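Long-range contacts in dihydrofolate reductase (Coxiella burnetii, PDB 3TQ9), which probably reduces 7,8-dihydrofolate to tetrahydrofolate with NADPH, a step that feeds glycine, purine and DNA precursor synthesis: residues I2-A7 with E90-I95; K39-G44 with P56-I61. All blocks are in the same frame, centred on the assembly; numbering follows the deposited sequence.

Contact 1: residues I2-A7 with E90-I95; sequences IITLIA and EPEVII. With MTX (methotrexate), chain C.
Residues 2-7 and 90-95 pair as neighbouring parallel strands in the middle of the mixed eight-stranded sheet of the dihydrofolate reductase fold. Ile2 pairs with Glu92, and the register runs on to Leu5 with Ile95. The short strand axes are 28° apart in direction. Five backbone hydrogen bonds join the strands. They begin with Ile2 N to Pro91 O and end with Ile6 N to Ile95 O. The first differs from the others, because Ile2 N lies well above the carbonyl plane of Pro91.

One face carries Ile3, Leu5, Val93 and Ile95. CD1 of Leu5 lies 4.0 Å from CG1 of Ile95, and the two side chains run side by side in the same direction. CG2 of Ile3 reaches the same CG1 of Ile95. Helix 99-105 packs on this face through Ile101 and Ala105.

On the other face, CG2 of Ile6 meets CG2 of Ile94 at 3.7 Å. CG1 of Ile6 is anti to the backbone N (chi1 -171°), which sends it to methotrexate N3 and leaves CG2 for Ile94 and the inhibitor's NA4. The backbone takes part as well: NA4 of methotrexate donates to Ile6 O at 2.8 Å. Asp28 OD1 also hydrogen-bonds the inhibitor.

Toward the N-terminal end of the strands, on this face, the Glu92 chain extends from its strand to the buried hydroxyl of Thr4. Thr4 OG1 donates to Glu92 OE2 at 2.7 Å, approaching from above the carboxylate plane, 38° out of it.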
loop_
_atom_site.group_PDB
_atom_site.type_symbol
_atom_site.label_atom_id
_atom_site.label_comp_id
_atom_site.label_asym_id
_atom_site.label_seq_id
_atom_site.Cartn_x
_atom_site.Cartn_y
_atom_site.Cartn_z
ATOM N N ILE A 2 9.641 -10.995 -2.197
ATOM C CA ILE A 2 9.655 -9.732 -2.918
ATOM C C ILE A 2 8.712 -8.781 -2.196
ATOM O O ILE A 2 7.576 -9.150 -1.906
ATOM C CB ILE A 2 9.177 -9.925 -4.372
ATOM C CG1 ILE A 2 10.117 -10.873 -5.123
ATOM C CG2 ILE A 2 9.060 -8.589 -5.100
ATOM C CD1 ILE A 2 11.598 -10.461 -5.102
ATOM N N ILE A 3 9.178 -7.566 -1.899
ATOM C CA ILE A 3 8.368 -6.574 -1.184
ATOM C C ILE A 3 7.849 -5.534 -2.163
ATOM O O ILE A 3 8.628 -4.817 -2.795
ATOM C CB ILE A 3 9.173 -5.876 -0.066
ATOM C CG1 ILE A 3 9.547 -6.880 1.023
ATOM C CG2 ILE A 3 8.365 -4.730 0.526
ATOM C CD1 ILE A 3 10.393 -6.297 2.116
ATOM N N THR A 4 6.526 -5.453 -2.273
ATOM C CA THR A 4 5.882 -4.618 -3.258
ATOM C C THR A 4 5.021 -3.565 -2.585
ATOM O O THR A 4 4.217 -3.896 -1.712
ATOM C CB THR A 4 4.995 -5.460 -4.155
ATOM O OG1 THR A 4 5.801 -6.429 -4.836
ATOM C CG2 THR A 4 4.275 -4.586 -5.172
ATOM N N LEU A 5 5.204 -2.305 -2.984
ATOM C CA LEU A 5 4.326 -1.218 -2.548
ATOM C C LEU A 5 3.306 -0.984 -3.648
ATOM O O LEU A 5 3.678 -0.839 -4.809
ATOM C CB LEU A 5 5.109 0.076 -2.302
ATOM C CG LEU A 5 5.886 0.278 -0.992
ATOM C CD1 LEU A 5 6.641 -0.946 -0.601
ATOM C CD2 LEU A 5 6.835 1.449 -1.130
ATOM N N ILE A 6 2.026 -0.964 -3.282
ATOM C CA ILE A 6 0.950 -0.593 -4.197
ATOM C C ILE A 6 0.275 0.665 -3.641
ATOM O O ILE A 6 -0.135 0.697 -2.479
ATOM C CB ILE A 6 -0.066 -1.770 -4.412
ATOM C CG1 ILE A 6 -1.052 -1.448 -5.539
ATOM C CG2 ILE A 6 -0.817 -2.125 -3.129
ATOM C CD1 ILE A 6 -1.863 -2.643 -5.978
ATOM N N ALA A 7 0.203 1.717 -4.449
ATOM C CA ALA A 7 -0.378 2.983 -3.990
ATOM C C ALA A 7 -1.105 3.675 -5.126
ATOM O O ALA A 7 -0.705 3.548 -6.279
ATOM C CB ALA A 7 0.698 3.886 -3.423
ATOM N N GLU A 90 6.965 -16.458 2.443
ATOM C CA GLU A 90 6.081 -15.967 1.385
ATOM C C GLU A 90 6.900 -15.541 0.163
ATOM O O GLU A 90 8.014 -15.033 0.311
ATOM C CB GLU A 90 5.228 -14.792 1.875
ATOM C CG GLU A 90 4.284 -15.127 3.038
ATOM C CD GLU A 90 3.018 -15.861 2.608
ATOM O OE1 GLU A 90 2.867 -16.135 1.402
ATOM O OE2 GLU A 90 2.167 -16.145 3.485
ATOM N N PRO A 91 6.353 -15.755 -1.048
ATOM C CA PRO A 91 7.036 -15.329 -2.264
ATOM C C PRO A 91 6.849 -13.845 -2.557
ATOM O O PRO A 91 7.744 -13.224 -3.124
ATOM C CB PRO A 91 6.389 -16.191 -3.355
ATOM C CG PRO A 91 5.036 -16.480 -2.856
ATOM C CD PRO A 91 5.128 -16.519 -1.351
ATOM N N GLU A 92 5.701 -13.283 -2.191
ATOM C CA GLU A 92 5.501 -11.844 -2.312
ATOM C C GLU A 92 4.701 -11.308 -1.135
ATOM O O GLU A 92 3.734 -11.931 -0.701
ATOM C CB GLU A 92 4.812 -11.492 -3.643
ATOM C CG GLU A 92 4.524 -9.978 -3.838
ATOM C CD GLU A 92 4.243 -9.586 -5.301
ATOM O OE1 GLU A 92 3.258 -10.081 -5.892
ATOM O OE2 GLU A 92 5.005 -8.766 -5.860
ATOM N N VAL A 93 5.132 -10.159 -0.614
ATOM C CA VAL A 93 4.388 -9.400 0.405
ATOM C C VAL A 93 4.026 -8.045 -0.187
ATOM O O VAL A 93 4.871 -7.383 -0.793
ATOM C CB VAL A 93 5.211 -9.211 1.684
ATOM C CG1 VAL A 93 4.461 -8.345 2.689
ATOM C CG2 VAL A 93 5.559 -10.572 2.288
ATOM N N ILE A 94 2.762 -7.653 -0.028
ATOM C CA ILE A 94 2.250 -6.426 -0.627
ATOM C C ILE A 94 1.903 -5.423 0.445
ATOM O O ILE A 94 1.051 -5.671 1.290
ATOM C CB ILE A 94 1.022 -6.687 -1.515
ATOM C CG1 ILE A 94 1.418 -7.611 -2.670
ATOM C CG2 ILE A 94 0.481 -5.379 -2.068
ATOM C CD1 ILE A 94 0.305 -7.917 -3.614
ATOM N N ILE A 95 2.586 -4.286 0.399
ATOM C CA ILE A 95 2.397 -3.220 1.355
ATOM C C ILE A 95 1.392 -2.266 0.744
ATOM O O ILE A 95 1.647 -1.708 -0.328
ATOM C CB ILE A 95 3.715 -2.452 1.625
ATOM C CG1 ILE A 95 4.879 -3.418 1.930
ATOM C CG2 ILE A 95 3.514 -1.445 2.765
ATOM C CD1 ILE A 95 4.665 -4.300 3.130
HETATM N N1 MTX C . -5.486 1.972 -4.676
HETATM C C2 MTX C . -4.259 1.454 -5.052
HETATM N NA2 MTX C . -3.912 1.437 -6.328
HETATM N N3 MTX C . -3.383 0.957 -4.107
HETATM C C4 MTX C . -3.714 0.959 -2.770
HETATM N NA4 MTX C . -2.860 0.476 -1.870
HETATM C C4A MTX C . -4.944 1.474 -2.377
HETATM N N5 MTX C . -5.285 1.480 -1.039
HETATM C C6 MTX C . -6.499 1.979 -0.645
HETATM C C7 MTX C . -7.396 2.491 -1.591
HETATM N N8 MTX C . -7.064 2.485 -2.939
HETATM C C8A MTX C . -5.836 1.981 -3.336
HETATM C C9 MTX C . -6.813 1.952 0.826
HETATM N N10 MTX C . -8.249 1.968 1.052
HETATM C CM MTX C . -8.791 3.145 1.761
HETATM C C11 MTX C . -10.874 -0.847 -0.699
HETATM C C12 MTX C . -11.366 0.325 -0.149
HETATM C C13 MTX C . -10.499 1.250 0.421
HETATM C C14 MTX C . -9.125 1.003 0.454
HETATM C C15 MTX C . -8.643 -0.185 -0.098
HETATM C C16 MTX C . -9.514 -1.105 -0.671
HETATM C C MTX C . -11.835 -1.823 -1.309
HETATM O O MTX C . -13.194 -1.758 -0.931
HETATM N N MTX C . -11.401 -2.732 -2.178
HETATM C CA MTX C . -12.079 -4.008 -2.306
HETATM C CT MTX C . -11.134 -5.087 -2.692
HETATM O O1 MTX C . -9.975 -4.799 -3.044
HETATM O O2 MTX C . -11.504 -6.283 -2.648
HETATM C CB MTX C . -13.223 -3.961 -3.316
HETATM C CG MTX C . -13.017 -2.940 -4.423
HETATM C CD MTX C . -14.222 -2.999 -5.329
HETATM O OE1 MTX C . -14.161 -3.655 -6.402
HETATM O OE2 MTX C . -15.286 -2.401 -5.012
#

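Contact 2: residues K39-G44 with P56-I61; sequences KPIVMG and PHRRNI. With MTX (methotrexate), chain C.
Arg58 holds CG anti to its carbonyl carbon (chi1 -90°), against Lys39 O at 3.6 Å. The bend at chi2 (147°) then brings CD near CD1 of Ile41, and a further bend at chi3 turns the guanidinium to Pro56 and methotrexate. Ile41 meets it with CG1 held between its own backbone N and carbonyl carbon (chi1 61°). From there CD1 of Ile41 also reaches OD1 of Asn60. The Met43 chain bends at its sulfur and brings CE to 3.4 Å from the same Asn60 OD1. The Asn60 amide is held from outside the pair, since its ND2 donates to Leu55 O.

The two strands are parallel. Ile41 N donates to Arg59 O, Ile61 N to Ile41 O and Met43 N to Ile61 O. On the opposite face, CD1 of Ile61 lies 4.2 Å from CB of Pro40 and over one face of the Arg59 guanidinium, toward its rim. The NE of Arg59 forms a salt bridge with Asp75.

The Arg58 guanidinium is fixed at two edges. Its NE and NH2 both donate to Pro56 O, which lies in the guanidinium plane. NH1 donates to methotrexate O1 at 2.9 Å, and NH2 to methotrexate O2 at 2.7 Å. Both inhibitor bonds are nearly straight. The two bonds to Pro56 O hold the plane of the group with NH1 and NH2 facing the carboxylate.

The strands close the beta-alpha-beta unit of strand 40-44, helix 45-51 and strand 59-63. The paired arginine bonds are those of the site where dihydrofolate reductases bind the glutamate alpha-carboxylate of folates and classical antifolates such as methotrexate.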
loop_
_atom_site.group_PDB
_atom_site.type_symbol
_atom_site.label_atom_id
_atom_site.label_comp_id
_atom_site.label_asym_id
_atom_site.label_seq_id
_atom_site.Cartn_x
_atom_site.Cartn_y
_atom_site.Cartn_z
ATOM N N LYS A 39 -2.898 -12.846 -1.570
ATOM C CA LYS A 39 -1.563 -12.534 -1.076
ATOM C C LYS A 39 -1.631 -11.850 0.289
ATOM O O LYS A 39 -2.674 -11.304 0.662
ATOM C CB LYS A 39 -0.809 -11.667 -2.090
ATOM C CG LYS A 39 -0.514 -12.401 -3.393
ATOM C CD LYS A 39 -0.043 -11.462 -4.507
ATOM C CE LYS A 39 0.016 -12.169 -5.866
ATOM N NZ LYS A 39 0.116 -11.206 -7.004
ATOM N N PRO A 40 -0.533 -11.917 1.059
ATOM C CA PRO A 40 -0.446 -11.129 2.287
ATOM C C PRO A 40 -0.391 -9.640 1.982
ATOM O O PRO A 40 0.498 -9.208 1.235
ATOM C CB PRO A 40 0.874 -11.600 2.919
ATOM C CG PRO A 40 1.145 -12.918 2.333
ATOM C CD PRO A 40 0.583 -12.874 0.947
ATOM N N ILE A 41 -1.352 -8.880 2.518
ATOM C CA ILE A 41 -1.324 -7.418 2.439
ATOM C C ILE A 41 -1.008 -6.832 3.827
ATOM O O ILE A 41 -1.607 -7.222 4.842
ATOM C CB ILE A 41 -2.624 -6.792 1.817
ATOM C CG1 ILE A 41 -3.872 -7.124 2.626
ATOM C CG2 ILE A 41 -2.825 -7.272 0.399
ATOM C CD1 ILE A 41 -5.111 -6.380 2.140
ATOM N N VAL A 42 -0.032 -5.921 3.858
ATOM C CA VAL A 42 0.422 -5.275 5.081
ATOM C C VAL A 42 -0.058 -3.825 5.059
ATOM O O VAL A 42 0.191 -3.090 4.099
ATOM C CB VAL A 42 1.960 -5.342 5.202
ATOM C CG1 VAL A 42 2.446 -4.601 6.442
ATOM C CG2 VAL A 42 2.431 -6.779 5.246
ATOM N N MET A 43 -0.748 -3.425 6.121
ATOM C CA MET A 43 -1.298 -2.083 6.234
ATOM C C MET A 43 -1.083 -1.531 7.636
ATOM O O MET A 43 -0.889 -2.287 8.586
ATOM C CB MET A 43 -2.794 -2.108 5.908
ATOM C CG MET A 43 -3.687 -2.746 6.992
ATOM S SD MET A 43 -5.368 -3.101 6.423
ATOM C CE MET A 43 -5.078 -4.527 5.406
ATOM N N GLY A 44 -1.113 -0.210 7.765
ATOM C CA GLY A 44 -1.109 0.428 9.074
ATOM C C GLY A 44 -2.493 0.392 9.695
ATOM O O GLY A 44 -3.479 0.143 9.014
ATOM N N PRO A 56 -11.692 -9.142 1.707
ATOM C CA PRO A 56 -11.918 -10.583 1.577
ATOM C C PRO A 56 -10.884 -11.271 0.695
ATOM O O PRO A 56 -10.288 -10.634 -0.175
ATOM C CB PRO A 56 -13.312 -10.667 0.946
ATOM C CG PRO A 56 -13.471 -9.381 0.211
ATOM C CD PRO A 56 -12.737 -8.355 1.026
ATOM N N HIS A 57 -10.663 -12.558 0.953
ATOM C CA HIS A 57 -9.798 -13.397 0.122
ATOM C C HIS A 57 -8.329 -12.960 0.113
ATOM O O HIS A 57 -7.606 -13.202 -0.859
ATOM C CB HIS A 57 -10.338 -13.453 -1.311
ATOM C CG HIS A 57 -11.801 -13.754 -1.392
ATOM N ND1 HIS A 57 -12.388 -14.780 -0.682
ATOM C CD2 HIS A 57 -12.791 -13.177 -2.110
ATOM C CE1 HIS A 57 -13.679 -14.816 -0.953
ATOM N NE2 HIS A 57 -13.949 -13.855 -1.817
ATOM N N ARG A 58 -7.908 -12.333 1.208
ATOM C CA ARG A 58 -6.531 -11.900 1.427
ATOM C C ARG A 58 -6.190 -12.038 2.900
ATOM O O ARG A 58 -7.067 -11.934 3.761
ATOM C CB ARG A 58 -6.373 -10.429 1.073
ATOM C CG ARG A 58 -5.993 -10.171 -0.339
ATOM C CD ARG A 58 -6.597 -8.887 -0.819
ATOM N NE ARG A 58 -8.035 -9.023 -1.003
ATOM C CZ ARG A 58 -8.808 -8.095 -1.550
ATOM N NH1 ARG A 58 -8.290 -6.946 -1.977
ATOM N NH2 ARG A 58 -10.108 -8.319 -1.671
ATOM N N ARG A 59 -4.911 -12.254 3.182
ATOM C CA ARG A 59 -4.436 -12.256 4.552
ATOM C C ARG A 59 -4.195 -10.817 4.925
ATOM O O ARG A 59 -3.236 -10.202 4.455
ATOM C CB ARG A 59 -3.156 -13.077 4.706
ATOM C CG ARG A 59 -2.710 -13.221 6.141
ATOM C CD ARG A 59 -1.513 -14.129 6.250
ATOM N NE ARG A 59 -0.944 -14.079 7.591
ATOM C CZ ARG A 59 0.201 -14.650 7.953
ATOM N NH1 ARG A 59 0.933 -15.325 7.069
ATOM N NH2 ARG A 59 0.616 -14.540 9.209
ATOM N N ASN A 60 -5.089 -10.270 5.742
ATOM C CA ASN A 60 -4.962 -8.907 6.182
ATOM C C ASN A 60 -4.005 -8.873 7.344
ATOM O O ASN A 60 -4.228 -9.556 8.338
ATOM C CB ASN A 60 -6.310 -8.353 6.610
ATOM C CG ASN A 60 -7.202 -8.040 5.443
ATOM O OD1 ASN A 60 -7.452 -6.878 5.150
ATOM N ND2 ASN A 60 -7.701 -9.072 4.772
ATOM N N ILE A 61 -2.938 -8.087 7.215
ATOM C CA ILE A 61 -1.948 -7.935 8.278
ATOM C C ILE A 61 -1.893 -6.477 8.675
ATOM O O ILE A 61 -1.634 -5.617 7.828
ATOM C CB ILE A 61 -0.551 -8.406 7.824
ATOM C CG1 ILE A 61 -0.631 -9.830 7.257
ATOM C CG2 ILE A 61 0.428 -8.350 8.984
ATOM C CD1 ILE A 61 0.698 -10.475 6.991
HETATM N N1 MTX C . -5.486 1.972 -4.676
HETATM C C2 MTX C . -4.259 1.454 -5.052
HETATM N NA2 MTX C . -3.912 1.437 -6.328
HETATM N N3 MTX C . -3.383 0.957 -4.107
HETATM C C4 MTX C . -3.714 0.959 -2.770
HETATM N NA4 MTX C . -2.860 0.476 -1.870
HETATM C C4A MTX C . -4.944 1.474 -2.377
HETATM N N5 MTX C . -5.285 1.480 -1.039
HETATM C C6 MTX C . -6.499 1.979 -0.645
HETATM C C7 MTX C . -7.396 2.491 -1.591
HETATM N N8 MTX C . -7.064 2.485 -2.939
HETATM C C8A MTX C . -5.836 1.981 -3.336
HETATM C C9 MTX C . -6.813 1.952 0.826
HETATM N N10 MTX C . -8.249 1.968 1.052
HETATM C CM MTX C . -8.791 3.145 1.761
HETATM C C11 MTX C . -10.874 -0.847 -0.699
HETATM C C12 MTX C . -11.366 0.325 -0.149
HETATM C C13 MTX C . -10.499 1.250 0.421
HETATM C C14 MTX C . -9.125 1.003 0.454
HETATM C C15 MTX C . -8.643 -0.185 -0.098
HETATM C C16 MTX C . -9.514 -1.105 -0.671
HETATM C C MTX C . -11.835 -1.823 -1.309
HETATM O O MTX C . -13.194 -1.758 -0.931
HETATM N N MTX C . -11.401 -2.732 -2.178
HETATM C CA MTX C . -12.079 -4.008 -2.306
HETATM C CT MTX C . -11.134 -5.087 -2.692
HETATM O O1 MTX C . -9.975 -4.799 -3.044
HETATM O O2 MTX C . -11.504 -6.283 -2.648
HETATM C CB MTX C . -13.223 -3.961 -3.316
HETATM C CG MTX C . -13.017 -2.940 -4.423
HETATM C CD MTX C . -14.222 -2.999 -5.329
HETATM O OE1 MTX C . -14.161 -3.655 -6.402
HETATM O OE2 MTX C . -15.286 -2.401 -5.012
#

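How the contacts relate
Both contacts are mostly buried parallel pairings in one sheet. Contact 1 is the more central. Contact 2 lies nearer the sheet edge, with only strand 74-77 beyond it, and its Arg58-Arg59 end reaches the surface. Strands 92-97 and 40-44 are direct neighbours, so Ile94 probably hydrogen-bonds Pro40 and Val42 through its backbone. Ile95 CD1 packs on Val42 CB at 3.6 Å. Contact 2 is nested in the chain between the segments of contact 1. They meet methotrexate at different ends: contact 1 offers a backbone carbonyl and apolar carbons to the pteridine, contact 2 a charged guanidinium to the glutamate tail.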